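Local atomic coordinates of methylocystis parvus OBBP MbnE (Methylocystis parvus OBBP, PDB entry 5ICQ), a protein that is a periplasmic binding protein of the methanobactin transport machinery and probably captures this copper-chelating peptide for uptake. Residues 93-97 / 221-227; 132-136 / 247-251; 137-143 / 202-206. All blocks are in the same frame, centred on the assembly; numbering follows the deposited sequence.

Interaction 1 (93-97 / 221-227); sequences GNVFQ and PLGSGPY
Gln97 and Ser224 join side chain to side chain where two loops of a family 5 solute-binding fold run together, 221-227 leading into the edge strand 227-233 of a four-stranded mixed sheet. The Gln97 chain starts beside its own backbone N (chi1 -60°) and runs extended beyond CG, laying CG and CD along Ser224 and Gly225. Its OE1 accepts from Ser224 OG at 2.7 Å, the hydroxyl lying 23° out of the amide plane; OE1 also takes Trp247 NE1, and NE2 donates to Tyr246 OH, so both ends of the amide are held. Water 1 donates to Ser224 OG and accepts from Gln97 N.

Beside this pair, Val95 O receives Gly225 N at 2.9 Å and, more weakly, Ser224 N; Gly223 CA adds a CA-H...O contact to Val95 O at 3.4 Å. Phe96 crosses Pro221 at about a right angle, its CZ 3.6 Å from Pro221 CB, while Val95 CG1 sits over the centre of the Phe96 ring. Tyr227 N donates to Asn94 O at 3.0 Å. Asn94 and Tyr227 run side by side, amide and ring planes 87° apart; Asn94 ND2 bonds to Gly90 O and Thr601 OG1, and Asn94 OD1 lies 3.6 Å from Tyr227 CD2.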
loop_
_atom_site.group_PDB
_atom_site.type_symbol
_atom_site.label_atom_id
_atom_site.label_comp_id
_atom_site.label_asym_id
_atom_site.label_seq_id
_atom_site.Cartn_x
_atom_site.Cartn_y
_atom_site.Cartn_z
ATOM N N GLY A 93 3.331 -16.623 -0.948
ATOM C CA GLY A 93 2.037 -17.261 -1.125
ATOM C C GLY A 93 2.131 -18.537 -1.940
ATOM O O GLY A 93 1.756 -19.609 -1.460
ATOM N N ASN A 94 2.645 -18.433 -3.171
ATOM C CA ASN A 94 2.779 -19.609 -4.032
ATOM C C ASN A 94 3.833 -20.577 -3.511
ATOM O O ASN A 94 3.667 -21.799 -3.618
ATOM C CB ASN A 94 3.134 -19.184 -5.455
ATOM C CG ASN A 94 1.991 -18.471 -6.150
ATOM O OD1 ASN A 94 0.821 -18.847 -6.002
ATOM N ND2 ASN A 94 2.322 -17.435 -6.906
ATOM N N VAL A 95 4.945 -20.056 -2.996
ATOM C CA VAL A 95 6.056 -20.875 -2.516
ATOM C C VAL A 95 6.245 -20.724 -1.012
ATOM O O VAL A 95 6.226 -21.710 -0.272
ATOM C CB VAL A 95 7.364 -20.541 -3.271
ATOM C CG1 VAL A 95 8.504 -21.380 -2.732
ATOM C CG2 VAL A 95 7.195 -20.792 -4.759
ATOM N N PHE A 96 6.401 -19.490 -0.537
ATOM C CA PHE A 96 6.644 -19.216 0.877
ATOM C C PHE A 96 5.341 -18.888 1.591
ATOM O O PHE A 96 4.597 -18.003 1.156
ATOM C CB PHE A 96 7.614 -18.044 1.036
ATOM C CG PHE A 96 8.936 -18.260 0.362
ATOM C CD1 PHE A 96 9.819 -19.222 0.831
ATOM C CD2 PHE A 96 9.304 -17.483 -0.721
ATOM C CE1 PHE A 96 11.048 -19.410 0.225
ATOM C CE2 PHE A 96 10.537 -17.658 -1.336
ATOM C CZ PHE A 96 11.406 -18.627 -0.868
ATOM N N GLN A 97 5.091 -19.560 2.713
ATOM C CA GLN A 97 3.825 -19.436 3.422
ATOM C C GLN A 97 4.037 -18.891 4.825
ATOM O O GLN A 97 5.040 -19.185 5.475
ATOM C CB GLN A 97 3.123 -20.789 3.558
ATOM C CG GLN A 97 2.799 -21.458 2.266
ATOM C CD GLN A 97 1.977 -22.691 2.523
ATOM O OE1 GLN A 97 2.404 -23.594 3.247
ATOM N NE2 GLN A 97 0.773 -22.719 1.973
ATOM N N PRO A 221 14.469 -21.960 -4.489
ATOM C CA PRO A 221 14.278 -22.011 -3.038
ATOM C C PRO A 221 13.213 -23.015 -2.633
ATOM O O PRO A 221 12.246 -23.266 -3.355
ATOM C CB PRO A 221 13.828 -20.586 -2.706
ATOM C CG PRO A 221 13.021 -20.201 -3.929
ATOM C CD PRO A 221 13.750 -20.827 -5.102
ATOM N N LEU A 222 13.391 -23.569 -1.437
ATOM C CA LEU A 222 12.440 -24.525 -0.886
ATOM C C LEU A 222 11.384 -23.801 -0.061
ATOM O O LEU A 222 11.714 -23.049 0.868
ATOM C CB LEU A 222 13.156 -25.564 -0.018
ATOM C CG LEU A 222 12.182 -26.639 0.489
ATOM C CD1 LEU A 222 11.790 -27.545 -0.659
ATOM C CD2 LEU A 222 12.754 -27.454 1.643
ATOM N N GLY A 223 10.118 -24.042 -0.390
ATOM C CA GLY A 223 9.026 -23.555 0.430
ATOM C C GLY A 223 8.023 -24.648 0.740
ATOM O O GLY A 223 8.320 -25.834 0.558
ATOM N N SER A 224 6.840 -24.269 1.232
ATOM C CA SER A 224 5.792 -25.225 1.566
ATOM C C SER A 224 4.504 -24.975 0.798
ATOM O O SER A 224 3.502 -25.627 1.086
ATOM C CB SER A 224 5.494 -25.202 3.069
ATOM O OG SER A 224 5.034 -23.916 3.469
ATOM N N GLY A 225 4.507 -24.059 -0.173
ATOM C CA GLY A 225 3.287 -23.632 -0.821
ATOM C C GLY A 225 2.871 -24.524 -1.979
ATOM O O GLY A 225 3.485 -25.566 -2.287
ATOM N N PRO A 226 1.778 -24.120 -2.633
ATOM C CA PRO A 226 1.192 -24.952 -3.697
ATOM C C PRO A 226 2.059 -25.128 -4.926
ATOM O O PRO A 226 1.797 -26.055 -5.701
ATOM C CB PRO A 226 -0.095 -24.198 -4.054
ATOM C CG PRO A 226 0.172 -22.775 -3.619
ATOM C CD PRO A 226 0.943 -22.943 -2.337
ATOM N N TYR A 227 3.040 -24.263 -5.164
ATOM C CA TYR A 227 3.886 -24.343 -6.344
ATOM C C TYR A 227 5.346 -24.471 -5.950
ATOM O O TYR A 227 5.778 -23.940 -4.923
ATOM C CB TYR A 227 3.747 -23.100 -7.247
ATOM C CG TYR A 227 2.365 -22.943 -7.816
ATOM C CD1 TYR A 227 1.996 -23.593 -8.994
ATOM C CD2 TYR A 227 1.412 -22.171 -7.161
ATOM C CE1 TYR A 227 0.699 -23.455 -9.514
ATOM C CE2 TYR A 227 0.124 -22.034 -7.666
ATOM C CZ TYR A 227 -0.220 -22.672 -8.841
ATOM O OH TYR A 227 -1.505 -22.543 -9.322
HETATM O O HOH W 1 6.841 -21.663 3.462
#

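Interaction 2 (132-136 / 247-251); sequences DPRAH and WGADI
Ala135 sets its methyl over the indole face of Trp247: its CB is 3.8 Å from the centroid of the six-membered ring and only 8° off the normal, a CH-pi contact, and its CA sits over the same face. The indole reaches this place because Trp247 CG stands between its backbone N and carbonyl carbon (chi1 78°). Trp247 CB meanwhile covers one face of the His136 imidazole, 3.7 Å from the centroid, and the indole turns an edge toward that face with the planes at 64°. Water 3 bridges the backbones, donating to His136 O and accepting from Trp247 N.

At the far end of the indole, Asp132 OD2 meets the ring edge at Trp247 CZ3, 3.8 Å away. Ile251 and Arg134 approach each other from opposite directions, Ile251 CD1 settling over a face of the guanidinium, 3.4 Å from Arg134 NH2.

Both loops turn here through type I beta turns, Asp132-Ala135 and Gly248-Ile251, in the family 5 solute-binding fold; the first follows strand 126-131. Asp132 OD1 accepts from Arg134 N in an Asx turn. A side-on salt bridge also joins the two residues, Arg134 NE to Asp132 OD1 at 2.9 Å and Arg134 NH2 to Asp132 OD2 at 2.7 Å, both through syn lone pairs, with OD2 tilted out of the guanidinium plane. Further out, water 2 links Arg134 NH1 to Asp250 O.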
loop_
_atom_site.group_PDB
_atom_site.type_symbol
_atom_site.label_atom_id
_atom_site.label_comp_id
_atom_site.label_asym_id
_atom_site.label_seq_id
_atom_site.Cartn_x
_atom_site.Cartn_y
_atom_site.Cartn_z
ATOM N N ASP A 132 -0.003 -26.983 12.435
ATOM C CA ASP A 132 -0.757 -28.093 11.847
ATOM C C ASP A 132 0.188 -29.263 11.599
ATOM O O ASP A 132 1.148 -29.114 10.829
ATOM C CB ASP A 132 -1.406 -27.658 10.533
ATOM C CG ASP A 132 -2.481 -28.631 10.051
ATOM O OD1 ASP A 132 -2.294 -29.859 10.185
ATOM O OD2 ASP A 132 -3.523 -28.154 9.551
ATOM N N PRO A 133 -0.046 -30.435 12.200
ATOM C CA PRO A 133 0.867 -31.569 11.985
ATOM C C PRO A 133 0.871 -32.086 10.553
ATOM O O PRO A 133 1.772 -32.862 10.196
ATOM C CB PRO A 133 0.348 -32.630 12.971
ATOM C CG PRO A 133 -1.093 -32.289 13.166
ATOM C CD PRO A 133 -1.182 -30.784 13.077
ATOM N N ARG A 134 -0.089 -31.677 9.722
ATOM C CA ARG A 134 -0.076 -32.040 8.308
ATOM C C ARG A 134 0.943 -31.242 7.498
ATOM O O ARG A 134 1.276 -31.644 6.379
ATOM C CB ARG A 134 -1.466 -31.828 7.697
ATOM C CG ARG A 134 -2.594 -32.620 8.338
ATOM C CD ARG A 134 -3.965 -32.137 7.821
ATOM N NE ARG A 134 -4.424 -30.926 8.513
ATOM C CZ ARG A 134 -5.600 -30.338 8.310
ATOM N NH1 ARG A 134 -6.465 -30.843 7.436
ATOM N NH2 ARG A 134 -5.922 -29.246 8.994
ATOM N N ALA A 135 1.436 -30.124 8.019
ATOM C CA ALA A 135 2.221 -29.202 7.202
ATOM C C ALA A 135 3.606 -29.762 6.899
ATOM O O ALA A 135 4.292 -30.269 7.792
ATOM C CB ALA A 135 2.358 -27.854 7.917
ATOM N N HIS A 136 4.032 -29.643 5.638
ATOM C CA HIS A 136 5.383 -30.054 5.263
ATOM C C HIS A 136 5.892 -29.200 4.116
ATOM O O HIS A 136 5.112 -28.633 3.347
ATOM C CB HIS A 136 5.463 -31.546 4.887
ATOM C CG HIS A 136 4.545 -31.969 3.783
ATOM N ND1 HIS A 136 4.799 -31.709 2.451
ATOM C CD2 HIS A 136 3.399 -32.693 3.811
ATOM C CE1 HIS A 136 3.834 -32.228 1.711
ATOM N NE2 HIS A 136 2.971 -32.828 2.513
ATOM N N TRP A 247 0.803 -29.746 0.868
ATOM C CA TRP A 247 0.197 -30.206 2.121
ATOM C C TRP A 247 -1.162 -29.562 2.385
ATOM O O TRP A 247 -2.042 -30.187 2.998
ATOM C CB TRP A 247 1.142 -29.919 3.302
ATOM C CG TRP A 247 1.096 -28.484 3.722
ATOM C CD1 TRP A 247 1.872 -27.463 3.252
ATOM C CD2 TRP A 247 0.197 -27.900 4.680
ATOM N NE1 TRP A 247 1.510 -26.275 3.857
ATOM C CE2 TRP A 247 0.488 -26.518 4.739
ATOM C CE3 TRP A 247 -0.826 -28.411 5.488
ATOM C CZ2 TRP A 247 -0.198 -25.642 5.584
ATOM C CZ3 TRP A 247 -1.503 -27.537 6.335
ATOM C CH2 TRP A 247 -1.190 -26.172 6.369
ATOM N N GLY A 248 -1.353 -28.317 1.951
ATOM C CA GLY A 248 -2.501 -27.541 2.390
ATOM C C GLY A 248 -3.609 -27.388 1.368
ATOM O O GLY A 248 -4.449 -26.493 1.487
ATOM N N ALA A 249 -3.643 -28.284 0.374
ATOM C CA ALA A 249 -4.549 -28.099 -0.755
ATOM C C ALA A 249 -6.011 -28.063 -0.316
ATOM O O ALA A 249 -6.832 -27.419 -0.979
ATOM C CB ALA A 249 -4.332 -29.206 -1.793
ATOM N N ASP A 250 -6.356 -28.721 0.797
ATOM C CA ASP A 250 -7.739 -28.765 1.268
ATOM C C ASP A 250 -7.933 -28.022 2.595
ATOM O O ASP A 250 -8.943 -28.217 3.282
ATOM C CB ASP A 250 -8.219 -30.216 1.372
ATOM C CG ASP A 250 -9.726 -30.323 1.571
ATOM O OD1 ASP A 250 -10.487 -29.684 0.807
ATOM O OD2 ASP A 250 -10.144 -31.031 2.509
ATOM N N ILE A 251 -6.991 -27.164 2.961
ATOM C CA ILE A 251 -7.188 -26.261 4.101
ATOM C C ILE A 251 -8.230 -25.219 3.709
ATOM O O ILE A 251 -8.222 -24.764 2.554
ATOM C CB ILE A 251 -5.853 -25.604 4.478
ATOM C CG1 ILE A 251 -4.847 -26.665 4.957
ATOM C CG2 ILE A 251 -6.028 -24.517 5.525
ATOM C CD1 ILE A 251 -5.220 -27.346 6.258
HETATM O O HOH W 2 -9.036 -29.338 6.133
HETATM O O HOH W 3 3.702 -29.154 0.961
#

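Interaction 3 (137-143 / 202-206); sequences FSDGKPI and VLPKH
His206 reaches across to the turn at 137-140, packing against Lys141 and bonding to Asp139. Its CB has Lys141 NZ 4.1 Å away, and CG stands between the backbone N and the carbonyl carbon (chi1 74°), which directs the imidazole at 137-143. His206 ND1 lies under the aliphatic part of Lys141, whose CG covers one ring face in a CH-pi contact, 3.9 Å from the centroid. CE1 meets Lys141 CB at 3.5 Å, and Phe137 CD1 lies at the edge of the imidazole, near CE1. At the tip, His206 NE2 donates to Asp139 OD2 at 2.7 Å with 174° at the hydrogen; Asp139 OD2 offers its syn lone pair and lies in the imidazole plane. Asp139 OD1 accepts from Lys141 N, an Asx turn that helps to position the carboxylate.

Deeper in, Phe137 is sandwiched between Pro204 CB, centred over one face 3.6 Å from the centroid, and Ile143 CG1 on the opposite face. Val202 O lies at its edge, and Val202 CG1 packs on Ile143 CG2 at 3.8 Å. The loop after strand 126-131 thus meets the loop after helix 193-198: Phe137 and Val202 also touch helix 145-158, while Ile143 and Val202 rest on Ile114 of strand 109-120.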
loop_
_atom_site.group_PDB
_atom_site.type_symbol
_atom_site.label_atom_id
_atom_site.label_comp_id
_atom_site.label_asym_id
_atom_site.label_seq_id
_atom_site.Cartn_x
_atom_site.Cartn_y
_atom_site.Cartn_z
ATOM N N PHE A 137 7.218 -29.096 4.020
ATOM C CA PHE A 137 7.810 -28.417 2.880
ATOM C C PHE A 137 7.655 -29.293 1.642
ATOM O O PHE A 137 7.226 -30.451 1.717
ATOM C CB PHE A 137 9.282 -28.079 3.154
ATOM C CG PHE A 137 9.478 -27.140 4.315
ATOM C CD1 PHE A 137 9.855 -27.618 5.567
ATOM C CD2 PHE A 137 9.256 -25.778 4.161
ATOM C CE1 PHE A 137 10.031 -26.747 6.635
ATOM C CE2 PHE A 137 9.420 -24.906 5.227
ATOM C CZ PHE A 137 9.795 -25.384 6.459
ATOM N N SER A 138 8.002 -28.732 0.485
ATOM C CA SER A 138 7.719 -29.432 -0.758
ATOM C C SER A 138 8.636 -30.623 -0.994
ATOM O O SER A 138 8.384 -31.390 -1.929
ATOM C CB SER A 138 7.784 -28.461 -1.941
ATOM O OG SER A 138 9.111 -28.069 -2.211
ATOM N N ASP A 139 9.680 -30.804 -0.184
ATOM C CA ASP A 139 10.461 -32.030 -0.220
ATOM C C ASP A 139 9.901 -33.097 0.711
ATOM O O ASP A 139 10.481 -34.179 0.809
ATOM C CB ASP A 139 11.935 -31.759 0.117
ATOM C CG ASP A 139 12.133 -31.084 1.471
ATOM O OD1 ASP A 139 11.160 -30.916 2.242
ATOM O OD2 ASP A 139 13.290 -30.710 1.764
ATOM N N GLY A 140 8.775 -32.820 1.370
ATOM C CA GLY A 140 8.153 -33.739 2.293
ATOM C C GLY A 140 8.549 -33.568 3.749
ATOM O O GLY A 140 7.913 -34.179 4.617
ATOM N N LYS A 141 9.577 -32.769 4.044
ATOM C CA LYS A 141 10.024 -32.603 5.430
ATOM C C LYS A 141 8.953 -31.891 6.253
ATOM O O LYS A 141 8.489 -30.816 5.857
ATOM C CB LYS A 141 11.329 -31.806 5.484
ATOM C CG LYS A 141 12.088 -31.935 6.804
ATOM C CD LYS A 141 12.962 -33.199 6.798
ATOM C CE LYS A 141 13.539 -33.521 8.177
ATOM N NZ LYS A 141 14.720 -32.692 8.532
ATOM N N PRO A 142 8.553 -32.439 7.402
ATOM C CA PRO A 142 7.537 -31.770 8.229
ATOM C C PRO A 142 7.998 -30.401 8.700
ATOM O O PRO A 142 9.171 -30.190 9.009
ATOM C CB PRO A 142 7.360 -32.724 9.419
ATOM C CG PRO A 142 7.770 -34.066 8.895
ATOM C CD PRO A 142 8.877 -33.789 7.903
ATOM N N ILE A 143 7.056 -29.467 8.761
ATOM C CA ILE A 143 7.310 -28.181 9.401
ATOM C C ILE A 143 7.171 -28.346 10.911
ATOM O O ILE A 143 6.175 -28.903 11.394
ATOM C CB ILE A 143 6.339 -27.114 8.872
ATOM C CG1 ILE A 143 6.426 -27.029 7.345
ATOM C CG2 ILE A 143 6.621 -25.764 9.543
ATOM C CD1 ILE A 143 5.541 -25.917 6.719
ATOM N N VAL A 202 7.484 -18.981 6.790
ATOM C CA VAL A 202 8.107 -20.095 7.501
ATOM C C VAL A 202 9.082 -20.772 6.548
ATOM O O VAL A 202 8.680 -21.363 5.540
ATOM C CB VAL A 202 7.071 -21.087 8.040
ATOM C CG1 VAL A 202 7.784 -22.244 8.739
ATOM C CG2 VAL A 202 6.114 -20.382 9.017
ATOM N N LEU A 203 10.369 -20.684 6.865
ATOM C CA LEU A 203 11.473 -21.106 6.013
ATOM C C LEU A 203 12.099 -22.389 6.551
ATOM O O LEU A 203 12.092 -22.621 7.767
ATOM C CB LEU A 203 12.544 -20.015 5.933
ATOM C CG LEU A 203 11.994 -18.643 5.522
ATOM C CD1 LEU A 203 13.076 -17.591 5.601
ATOM C CD2 LEU A 203 11.394 -18.693 4.126
ATOM N N PRO A 204 12.662 -23.228 5.683
ATOM C CA PRO A 204 13.152 -24.550 6.109
ATOM C C PRO A 204 14.567 -24.505 6.688
ATOM O O PRO A 204 15.546 -24.318 5.968
ATOM C CB PRO A 204 13.092 -25.373 4.814
ATOM C CG PRO A 204 13.343 -24.349 3.724
ATOM C CD PRO A 204 12.698 -23.062 4.215
ATOM N N LYS A 205 14.664 -24.739 7.999
ATOM C CA LYS A 205 15.984 -24.800 8.628
ATOM C C LYS A 205 16.899 -25.802 7.929
ATOM O O LYS A 205 18.090 -25.532 7.736
ATOM C CB LYS A 205 15.859 -25.157 10.107
ATOM C CG LYS A 205 17.229 -25.158 10.799
ATOM C CD LYS A 205 17.124 -25.345 12.303
ATOM C CE LYS A 205 18.471 -25.094 12.973
ATOM N NZ LYS A 205 18.389 -25.383 14.434
ATOM N N HIS A 206 16.363 -26.960 7.529
ATOM C CA HIS A 206 17.192 -28.005 6.932
ATOM C C HIS A 206 17.664 -27.678 5.516
ATOM O O HIS A 206 18.498 -28.419 4.975
ATOM C CB HIS A 206 16.421 -29.328 6.917
ATOM C CG HIS A 206 15.341 -29.381 5.882
ATOM N ND1 HIS A 206 14.117 -28.764 6.047
ATOM C CD2 HIS A 206 15.300 -29.976 4.665
ATOM C CE1 HIS A 206 13.372 -28.971 4.973
ATOM N NE2 HIS A 206 14.064 -29.711 4.122
#

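How the interactions relate
The three contacts form one continuous cluster, with interaction 1 about 10 Å from interaction 3 and 12 Å from interaction 2, centre to centre; interactions 2 and 3 are also about 12 Å apart. Both segments of interaction 3 fall in sequence between those of each other contact, whereas the segments of interactions 1 and 2 alternate. Probable hydrogen bonds stitch them together: Gln97 OE1 with Trp247 NE1 (2.9 Å) joins 1 to 2, Gln97 O with Val202 N (2.8 Å) and Gly223 O with Ser138 N (2.9 Å) join 1 to 3, and Ala135 O with Ile143 N (3.0 Å) joins 2 to 3. Gln97 therefore serves two junctions, through its amide and its carbonyl.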